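Local coordinates for putative branched-chain amino acid transport system substrate-binding protein (Rhodopseudomonas palustris, PDB 3TX6), which probably binds lignin-derived aromatic acids such as p-coumarate in the periplasm as the substrate-binding component of an ABC transporter, at residues A[12-17]-A[45-50]; A[112-117]-A[339-344]; A[138-143]-A[167-172]. All blocks are in the same frame, centred on the assembly; numbering follows the deposited sequence. Where two conformers were deposited one is given.

Interaction 1: A[12-17]-A[45-50]; sequences ITVTTT and VIVLDD
Two neighbouring carboxylates, those of Asp49 and Asp50, are held by four threonines of 12-17, Thr13 and Thr15 to Thr17, and differ in how their planes are approached. Thr16 N comes down on Asp49 from above the carboxylate plane and donates to OD1 (2.9 Å), whereas Thr17 OG1 is met by the syn lone pair of OD2 (2.7 Å). Thr17 N adds a weak, bent bond to Asp49 OD1. On Asp50 it is OD1 that uses its syn lone pair, toward Thr15 OG1 (2.8 Å), while OD2 receives Thr13 OG1 on its anti side, 29° out of plane (2.7 Å). Ser76 also binds OD2 and the backbone of Gly52 binds OD1, so both oxygens have two partners, which would be expected to keep the acid ionised. The two groups end up at different places because Asp49 carries CG opposite its backbone N (chi1 -179°), reaching past the end of the strand to the loop, while in Asp50 CG sits between N and the carbonyl carbon (chi1 50°), bringing the carboxylate back across Thr13 and Thr15.

Behind the carboxylates the backbones run parallel, with Ile12 in register with Val47 and Val14 with Asp49. Ile12 N donates to Ile46 O (2.8 Å) and Ile12 O accepts from Leu48 N; Val14 then bonds Leu48 and Asp50 likewise. At the start of the pairing Ile12, in one of its two conformers, lays CD1 against CG1 of Val45, with Phe291 of helix 282-304 nearby. Strands 8-14 and 41-49, with helix 21-29 in the intervening chain, are neighbouring parallel strands of the kind that build the first alpha/beta lobe of a periplasmic binding protein, and their C-terminal ends point toward the ligand cleft.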
loop_
_atom_site.group_PDB
_atom_site.type_symbol
_atom_site.label_atom_id
_atom_site.label_comp_id
_atom_site.label_asym_id
_atom_site.label_seq_id
_atom_site.Cartn_x
_atom_site.Cartn_y
_atom_site.Cartn_z
ATOM N N ILE A 12 1.727 -6.358 14.864
ATOM C CA ILE A 12 2.043 -6.046 13.485
ATOM C C ILE A 12 2.730 -7.242 12.847
ATOM O O ILE A 12 3.760 -7.705 13.349
ATOM C CB ILE A 12 2.956 -4.826 13.403
ATOM C CG1 ILE A 12 2.330 -3.672 14.230
ATOM C CG2 ILE A 12 3.192 -4.431 11.933
ATOM C CD1 ILE A 12 3.039 -2.345 14.145
ATOM N N THR A 13 2.164 -7.725 11.732
ATOM C CA THR A 13 2.837 -8.724 10.922
ATOM C C THR A 13 3.157 -8.133 9.571
ATOM O O THR A 13 2.271 -7.625 8.889
ATOM C CB THR A 13 2.022 -10.069 10.801
ATOM O OG1 THR A 13 2.837 -11.076 10.135
ATOM C CG2 THR A 13 0.644 -9.917 10.184
ATOM N N VAL A 14 4.448 -8.145 9.220
ATOM C CA VAL A 14 4.892 -7.643 7.961
ATOM C C VAL A 14 5.935 -8.576 7.354
ATOM O O VAL A 14 6.359 -9.546 7.968
ATOM C CB VAL A 14 5.447 -6.199 8.102
ATOM C CG1 VAL A 14 4.332 -5.182 8.336
ATOM C CG2 VAL A 14 6.546 -6.149 9.158
ATOM N N THR A 15 6.297 -8.288 6.117
ATOM C CA THR A 15 7.152 -9.181 5.338
ATOM C C THR A 15 8.569 -8.614 5.265
ATOM O O THR A 15 8.876 -7.706 4.465
ATOM C CB THR A 15 6.588 -9.347 3.922
ATOM O OG1 THR A 15 5.196 -9.735 4.002
ATOM C CG2 THR A 15 7.458 -10.375 3.124
ATOM N N THR A 16 9.431 -9.172 6.100
ATOM C CA THR A 16 10.801 -8.698 6.201
ATOM C C THR A 16 11.821 -9.723 5.680
ATOM O O THR A 16 13.020 -9.462 5.720
ATOM C CB THR A 16 11.152 -8.248 7.613
ATOM O OG1 THR A 16 11.023 -9.345 8.525
ATOM C CG2 THR A 16 10.304 -7.098 8.040
ATOM N N THR A 17 11.332 -10.861 5.194
ATOM C CA THR A 17 12.131 -11.859 4.468
ATOM C C THR A 17 11.369 -12.327 3.228
ATOM O O THR A 17 10.148 -12.145 3.156
ATOM C CB THR A 17 12.428 -13.114 5.329
ATOM O OG1 THR A 17 11.192 -13.756 5.704
ATOM C CG2 THR A 17 13.232 -12.759 6.546
ATOM N N VAL A 45 4.033 -2.593 21.225
ATOM C CA VAL A 45 3.994 -2.935 19.816
ATOM C C VAL A 45 4.833 -4.218 19.641
ATOM O O VAL A 45 6.018 -4.292 20.016
ATOM C CB VAL A 45 4.568 -1.796 18.943
ATOM C CG1 VAL A 45 4.550 -2.190 17.470
ATOM C CG2 VAL A 45 3.811 -0.496 19.168
ATOM N N ILE A 46 4.180 -5.225 19.076
ATOM C CA ILE A 46 4.753 -6.561 18.849
ATOM C C ILE A 46 4.826 -6.807 17.351
ATOM O O ILE A 46 3.822 -6.729 16.661
ATOM C CB ILE A 46 3.906 -7.666 19.503
ATOM C CG1 ILE A 46 3.714 -7.389 20.993
ATOM C CG2 ILE A 46 4.586 -9.011 19.296
ATOM C CD1 ILE A 46 2.427 -7.907 21.558
ATOM N N VAL A 47 6.041 -6.957 16.846
ATOM C CA VAL A 47 6.316 -7.070 15.408
ATOM C C VAL A 47 6.804 -8.432 15.051
ATOM O O VAL A 47 7.686 -8.952 15.713
ATOM C CB VAL A 47 7.334 -6.015 14.922
ATOM C CG1 VAL A 47 7.383 -6.016 13.392
ATOM C CG2 VAL A 47 6.933 -4.654 15.471
ATOM N N LEU A 48 6.215 -9.030 14.031
ATOM C CA LEU A 48 6.641 -10.331 13.532
ATOM C C LEU A 48 6.763 -10.307 12.016
ATOM O O LEU A 48 6.024 -9.597 11.360
ATOM C CB LEU A 48 5.584 -11.401 13.926
ATOM C CG LEU A 48 5.476 -11.700 15.438
ATOM C CD1 LEU A 48 4.296 -12.665 15.730
ATOM C CD2 LEU A 48 6.793 -12.264 16.055
ATOM N N ASP A 49 7.653 -11.132 11.494
ATOM C CA ASP A 49 7.777 -11.403 10.082
ATOM C C ASP A 49 6.833 -12.533 9.701
ATOM O O ASP A 49 6.773 -13.548 10.397
ATOM C CB ASP A 49 9.213 -11.839 9.830
ATOM C CG ASP A 49 9.540 -12.155 8.384
ATOM O OD1 ASP A 49 8.907 -11.639 7.441
ATOM O OD2 ASP A 49 10.494 -12.964 8.219
ATOM N N ASP A 50 6.215 -12.409 8.539
ATOM C CA ASP A 50 5.480 -13.512 7.961
ATOM C C ASP A 50 6.073 -14.061 6.637
ATOM O O ASP A 50 5.515 -15.005 6.062
ATOM C CB ASP A 50 4.024 -13.133 7.719
ATOM C CG ASP A 50 3.866 -11.824 6.965
ATOM O OD1 ASP A 50 4.529 -11.639 5.926
ATOM O OD2 ASP A 50 2.986 -11.029 7.398
#

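Interaction 2: A[112-117]-A[339-344]; sequences SVAMPQ and DRYGLD. With ENO (3-(4-hydroxy-phenyl)pyruvic acid), chain D.
Ala114 N donates to Arg340 O (2.9 Å), nearly in line with that carbonyl, so the irregular chain 339-344 lies along strand 112-114 with Val113 opposite Arg340 and Ala114 opposite Tyr341. Arg340 is bent at chi2 and chi3 (-54° and -70°), which curls the guanidinium round to Ser112 O: NE makes a fairly straight bond (3.0 Å) and NH2 a weak one. CG1 of Val113 covers one face of this group, off centre, and NH1 goes to Thr336 O. A leucine in place of Arg340 would probably leave the carbonyls of Ser112 and Thr336 without these donors. Both segments lead from the first lobe toward the second, 339-344 before strand 349-354 and 112-117 before helix 119-130, two of the three interlobe crossings, as in type I periplasmic binding proteins. Ala114 CB sits over a face of the Tyr341 ring in a CH-pi contact (4.0 Å to the centroid), Pro116 O meets the ring edge in plane, and Tyr341 OH bonds Leu102 O. Asp339 OD1 turns the loop by accepting from Tyr341 N and Gly342 N, an Asx turn. Leu343 CD1 packs on Gln117 CA (3.9 Å), while Pro116 CB touches phenolic O3 of the bound hydroxyphenylpyruvate (3.4 Å).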
loop_
_atom_site.group_PDB
_atom_site.type_symbol
_atom_site.label_atom_id
_atom_site.label_comp_id
_atom_site.label_asym_id
_atom_site.label_seq_id
_atom_site.Cartn_x
_atom_site.Cartn_y
_atom_site.Cartn_z
ATOM N N SER A 112 -11.883 -4.647 9.325
ATOM C CA SER A 112 -10.706 -4.224 8.559
ATOM C C SER A 112 -10.923 -2.896 7.848
ATOM O O SER A 112 -11.957 -2.664 7.252
ATOM C CB SER A 112 -10.318 -5.257 7.485
ATOM O OG SER A 112 -9.925 -6.500 8.063
ATOM N N VAL A 113 -9.892 -2.060 7.941
ATOM C CA VAL A 113 -9.707 -0.916 7.073
ATOM C C VAL A 113 -8.337 -1.064 6.397
ATOM O O VAL A 113 -7.516 -1.868 6.828
ATOM C CB VAL A 113 -9.771 0.418 7.835
ATOM C CG1 VAL A 113 -11.172 0.635 8.414
ATOM C CG2 VAL A 113 -8.700 0.555 8.915
ATOM N N ALA A 114 -8.084 -0.244 5.384
ATOM C CA ALA A 114 -6.812 -0.302 4.639
ATOM C C ALA A 114 -6.119 1.055 4.543
ATOM O O ALA A 114 -6.754 2.044 4.251
ATOM C CB ALA A 114 -7.020 -0.893 3.270
HETATM N N MSE A 115 -4.809 1.059 4.731
HETATM C CA MSE A 115 -4.017 2.263 4.521
HETATM C C MSE A 115 -3.661 2.503 3.055
HETATM O O MSE A 115 -3.711 3.639 2.596
HETATM C CB MSE A 115 -2.792 2.241 5.426
HETATM C CG MSE A 115 -3.196 2.048 6.891
HETATM SE SE MSE A 115 -4.578 3.330 7.545
HETATM C CE MSE A 115 -3.381 4.850 7.454
ATOM N N PRO A 116 -3.244 1.470 2.302
ATOM C CA PRO A 116 -2.893 1.741 0.886
ATOM C C PRO A 116 -4.058 2.275 0.073
ATOM O O PRO A 116 -5.218 1.950 0.336
ATOM C CB PRO A 116 -2.425 0.386 0.362
ATOM C CG PRO A 116 -1.967 -0.328 1.591
ATOM C CD PRO A 116 -3.007 0.069 2.630
ATOM N N GLN A 117 -3.740 3.110 -0.915
ATOM C CA GLN A 117 -4.720 3.593 -1.814
ATOM C C GLN A 117 -5.432 2.426 -2.530
ATOM O O GLN A 117 -4.793 1.477 -2.957
ATOM C CB GLN A 117 -4.089 4.502 -2.862
ATOM C CG GLN A 117 -3.498 5.794 -2.285
ATOM C CD GLN A 117 -2.130 5.640 -1.638
ATOM O OE1 GLN A 117 -1.543 4.561 -1.671
ATOM N NE2 GLN A 117 -1.597 6.746 -1.077
ATOM N N ASP A 339 -17.150 2.075 3.254
ATOM C CA ASP A 339 -15.938 2.530 2.587
ATOM C C ASP A 339 -14.763 2.310 3.537
ATOM O O ASP A 339 -14.542 3.102 4.458
ATOM C CB ASP A 339 -16.031 4.005 2.226
ATOM C CG ASP A 339 -14.801 4.510 1.530
ATOM O OD1 ASP A 339 -13.844 3.717 1.289
ATOM O OD2 ASP A 339 -14.829 5.708 1.136
ATOM N N ARG A 340 -14.018 1.232 3.295
ATOM C CA ARG A 340 -13.003 0.796 4.244
ATOM C C ARG A 340 -11.616 1.235 3.822
ATOM O O ARG A 340 -10.637 0.873 4.437
ATOM C CB ARG A 340 -13.066 -0.715 4.408
ATOM C CG ARG A 340 -14.451 -1.204 4.763
ATOM C CD ARG A 340 -15.026 -0.502 5.984
ATOM N NE ARG A 340 -14.336 -0.911 7.173
ATOM C CZ ARG A 340 -14.527 -0.431 8.379
ATOM N NH1 ARG A 340 -15.266 0.652 8.568
ATOM N NH2 ARG A 340 -13.944 -1.021 9.403
ATOM N N TYR A 341 -11.552 2.060 2.782
ATOM C CA TYR A 341 -10.313 2.745 2.380
ATOM C C TYR A 341 -10.346 4.256 2.735
ATOM O O TYR A 341 -9.378 4.800 3.231
ATOM C CB TYR A 341 -10.129 2.598 0.895
ATOM C CG TYR A 341 -9.617 1.256 0.465
ATOM C CD1 TYR A 341 -10.461 0.198 0.169
ATOM C CD2 TYR A 341 -8.252 1.051 0.346
ATOM C CE1 TYR A 341 -9.939 -1.045 -0.270
ATOM C CE2 TYR A 341 -7.723 -0.139 -0.106
ATOM C CZ TYR A 341 -8.554 -1.199 -0.422
ATOM O OH TYR A 341 -7.992 -2.394 -0.856
ATOM N N GLY A 342 -11.435 4.945 2.436
ATOM C CA GLY A 342 -11.664 6.264 2.974
ATOM C C GLY A 342 -10.928 7.410 2.345
ATOM O O GLY A 342 -10.759 8.429 2.999
ATOM N N LEU A 343 -10.423 7.203 1.130
ATOM C CA LEU A 343 -9.505 8.123 0.501
ATOM C C LEU A 343 -10.079 8.796 -0.743
ATOM O O LEU A 343 -11.048 8.304 -1.347
ATOM C CB LEU A 343 -8.203 7.370 0.143
ATOM C CG LEU A 343 -7.315 6.967 1.332
ATOM C CD1 LEU A 343 -6.154 6.054 0.891
ATOM C CD2 LEU A 343 -6.839 8.233 2.097
ATOM N N ASP A 344 -9.455 9.923 -1.081
ATOM C CA ASP A 344 -9.834 10.709 -2.236
ATOM C C ASP A 344 -8.591 11.154 -3.007
ATOM O O ASP A 344 -7.506 10.582 -2.832
ATOM C CB ASP A 344 -10.789 11.837 -1.819
ATOM C CG ASP A 344 -10.134 12.967 -0.974
ATOM O OD1 ASP A 344 -8.912 13.088 -0.913
ATOM O OD2 ASP A 344 -10.902 13.784 -0.402
HETATM O O4 ENO D . -0.393 -5.526 -2.138
HETATM C C9 ENO D . 1.507 -2.866 -1.163
HETATM C C8 ENO D . 1.258 -1.576 -0.741
HETATM C C7 ENO D . 0.812 -0.594 -1.640
HETATM C C6 ENO D . 0.534 -0.972 -2.939
HETATM C C5 ENO D . 0.798 -2.265 -3.384
HETATM C C4 ENO D . 1.277 -3.239 -2.491
HETATM O O3 ENO D . 0.554 0.682 -1.155
HETATM C C3 ENO D . 1.631 -4.619 -2.969
HETATM C C2 ENO D . 0.641 -5.708 -2.803
HETATM C C1 ENO D . 0.993 -7.016 -3.337
HETATM O O2 ENO D . 0.189 -7.953 -3.153
HETATM O O1 ENO D . 2.076 -7.190 -3.972
#

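Interaction 3: A[138-143]-A[167-172]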
loop_
_atom_site.group_PDB
_atom_site.type_symbol
_atom_site.label_atom_id
_atom_site.label_comp_id
_atom_site.label_asym_id
_atom_site.label_seq_id
_atom_site.Cartn_x
_atom_site.Cartn_y
_atom_site.Cartn_z
ATOM N N VAL A 138 -3.726 -0.895 -24.975
ATOM C CA VAL A 138 -3.006 -1.135 -23.732
ATOM C C VAL A 138 -2.833 -2.653 -23.548
ATOM O O VAL A 138 -3.707 -3.459 -23.893
ATOM C CB VAL A 138 -3.718 -0.513 -22.503
ATOM C CG1 VAL A 138 -5.046 -1.223 -22.259
ATOM C CG2 VAL A 138 -2.817 -0.587 -21.244
ATOM N N GLY A 139 -1.658 -3.043 -23.096
ATOM C CA GLY A 139 -1.460 -4.434 -22.687
ATOM C C GLY A 139 -1.231 -4.472 -21.169
ATOM O O GLY A 139 -0.877 -3.476 -20.563
ATOM N N TYR A 140 -1.489 -5.620 -20.586
ATOM C CA TYR A 140 -1.311 -5.869 -19.128
ATOM C C TYR A 140 -0.429 -7.060 -18.884
ATOM O O TYR A 140 -0.572 -8.097 -19.549
ATOM C CB TYR A 140 -2.653 -6.200 -18.514
ATOM C CG TYR A 140 -2.607 -6.409 -17.001
ATOM C CD1 TYR A 140 -2.391 -5.341 -16.142
ATOM C CD2 TYR A 140 -2.813 -7.680 -16.427
ATOM C CE1 TYR A 140 -2.371 -5.528 -14.752
ATOM C CE2 TYR A 140 -2.735 -7.874 -15.056
ATOM C CZ TYR A 140 -2.560 -6.785 -14.216
ATOM O OH TYR A 140 -2.507 -6.914 -12.853
ATOM N N ILE A 141 0.464 -6.881 -17.908
ATOM C CA ILE A 141 1.285 -7.932 -17.340
ATOM C C ILE A 141 1.239 -7.742 -15.834
ATOM O O ILE A 141 1.646 -6.699 -15.322
ATOM C CB ILE A 141 2.750 -7.974 -17.891
ATOM C CG1 ILE A 141 3.410 -9.225 -17.340
ATOM C CG2 ILE A 141 3.536 -6.676 -17.661
ATOM C CD1 ILE A 141 4.730 -9.643 -17.972
ATOM N N GLY A 142 0.751 -8.752 -15.146
ATOM C CA GLY A 142 0.631 -8.682 -13.686
ATOM C C GLY A 142 0.540 -10.044 -13.019
ATOM O O GLY A 142 0.510 -11.090 -13.668
ATOM N N TYR A 143 0.523 -10.044 -11.694
ATOM C CA TYR A 143 0.483 -11.320 -10.966
ATOM C C TYR A 143 -0.742 -12.130 -11.265
ATOM O O TYR A 143 -1.849 -11.594 -11.463
ATOM C CB TYR A 143 0.514 -11.158 -9.442
ATOM C CG TYR A 143 1.703 -10.436 -8.859
ATOM C CD1 TYR A 143 2.997 -10.699 -9.276
ATOM C CD2 TYR A 143 1.534 -9.579 -7.787
ATOM C CE1 TYR A 143 4.069 -10.055 -8.697
ATOM C CE2 TYR A 143 2.594 -8.928 -7.210
ATOM C CZ TYR A 143 3.879 -9.194 -7.643
ATOM O OH TYR A 143 4.937 -8.548 -7.067
ATOM N N VAL A 167 -5.495 -5.101 -25.583
ATOM C CA VAL A 167 -5.106 -5.961 -26.700
ATOM C C VAL A 167 -4.256 -7.152 -26.302
ATOM O O VAL A 167 -3.923 -8.012 -27.139
ATOM C CB VAL A 167 -4.423 -5.148 -27.829
ATOM C CG1 VAL A 167 -5.374 -4.065 -28.321
ATOM C CG2 VAL A 167 -3.078 -4.553 -27.374
ATOM N N ALA A 168 -3.930 -7.234 -25.015
ATOM C CA ALA A 168 -3.129 -8.314 -24.523
ATOM C C ALA A 168 -3.174 -8.345 -23.000
ATOM O O ALA A 168 -3.073 -7.285 -22.337
ATOM C CB ALA A 168 -1.670 -8.177 -25.010
ATOM N N GLU A 169 -3.246 -9.566 -22.463
ATOM C CA GLU A 169 -3.252 -9.806 -21.022
ATOM C C GLU A 169 -2.357 -10.993 -20.713
ATOM O O GLU A 169 -2.639 -12.105 -21.170
ATOM C CB GLU A 169 -4.653 -10.114 -20.507
ATOM C CG GLU A 169 -4.672 -10.386 -18.994
ATOM C CD GLU A 169 -5.834 -11.268 -18.513
ATOM O OE1 GLU A 169 -6.672 -11.682 -19.337
ATOM O OE2 GLU A 169 -5.883 -11.577 -17.297
ATOM N N GLU A 170 -1.305 -10.748 -19.934
ATOM C CA GLU A 170 -0.388 -11.792 -19.512
ATOM C C GLU A 170 -0.197 -11.737 -18.007
ATOM O O GLU A 170 -0.223 -10.651 -17.391
ATOM C CB GLU A 170 0.961 -11.596 -20.197
ATOM C CG GLU A 170 0.899 -11.676 -21.745
ATOM C CD GLU A 170 0.697 -13.103 -22.231
ATOM O OE1 GLU A 170 1.275 -14.031 -21.599
ATOM O OE2 GLU A 170 -0.015 -13.290 -23.237
ATOM N N ARG A 171 0.005 -12.914 -17.438
ATOM C CA ARG A 171 0.247 -13.081 -16.007
ATOM C C ARG A 171 1.577 -13.768 -15.709
ATOM O O ARG A 171 2.104 -14.506 -16.523
ATOM C CB ARG A 171 -0.919 -13.853 -15.369
ATOM C CG ARG A 171 -2.307 -13.209 -15.599
ATOM C CD ARG A 171 -2.502 -11.798 -15.026
ATOM N NE ARG A 171 -3.926 -11.439 -15.120
ATOM C CZ ARG A 171 -4.813 -11.424 -14.119
ATOM N NH1 ARG A 171 -4.456 -11.671 -12.841
ATOM N NH2 ARG A 171 -6.086 -11.164 -14.394
ATOM N N PHE A 172 2.101 -13.525 -14.511
ATOM C CA PHE A 172 3.266 -14.285 -13.998
ATOM C C PHE A 172 3.061 -14.461 -12.509
ATOM O O PHE A 172 2.245 -13.714 -11.930
ATOM C CB PHE A 172 4.596 -13.608 -14.317
ATOM C CG PHE A 172 4.824 -12.260 -13.683
ATOM C CD1 PHE A 172 4.187 -11.122 -14.145
ATOM C CD2 PHE A 172 5.759 -12.116 -12.655
ATOM C CE1 PHE A 172 4.477 -9.874 -13.609
ATOM C CE2 PHE A 172 6.041 -10.869 -12.114
ATOM C CZ PHE A 172 5.420 -9.738 -12.600
#
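Phe172 turns one face of its ring to the edge of Tyr143 in an offset edge-to-face pair, the centroids 5.5 Å apart and the planes at 62°. Its CG lies between the backbone N and the carbonyl carbon (chi1 64°), which swings the ring over the neighbouring strand; there CD1 also meets CG1 of Ile141 (3.8 Å). Tyr143 lines the ligand pocket: it touches the bound hydroxyphenylpyruvate, and its OH bonds Ser199, itself a ligand partner. Strands 137-143 and 165-172, joined through helix 146-161, form a parallel beta-alpha-beta unit at the edge of the second lobe's sheet, with backbone bonds such as Glu170 N to Tyr140 O (2.8 Å) and Phe172 N to Gly142 O (3.0 Å) running between them. On the face of the sheet that bears Tyr140, the guanidinium plane of Arg171 stands at right angles to the tyrosine ring, with Tyr140 CE2 over the guanidinium face and NE in the plane of the ring at its edge (3.8 Å to CE2). NH1 donates to Tyr143 O (2.9 Å) in the guanidinium plane and also bridges to Asp149, while NE and NH2 together grip OE2 of Glu169 in a side-on salt bridge. Gly142 N lies over one face of the Tyr140 ring, toward its rim, and a CB on this residue would collide with Tyr140 OH.

From the N terminus, interaction 1 closes first: the chain leaves strand 8-14, passes helix 21-29 and returns along strand 41-49 before interaction 2 opens. Segment 112-117 begins a loop of more than 200 residues that ends at 339-344, and inside it interaction 3 closes the short beta-alpha-beta excursion from 138-143 to 167-172. Interaction 1 is thus in series with both others, while 3 nests within 2; none cross. Interactions 1 and 2 both reach the sheet of the first lobe, their centres 21 Å apart, and interaction 3 lies in that of the second. Interaction 2 brings together chain segments leading between the two lobes, and Pro116 and Tyr143 meet the same ligand in the cleft.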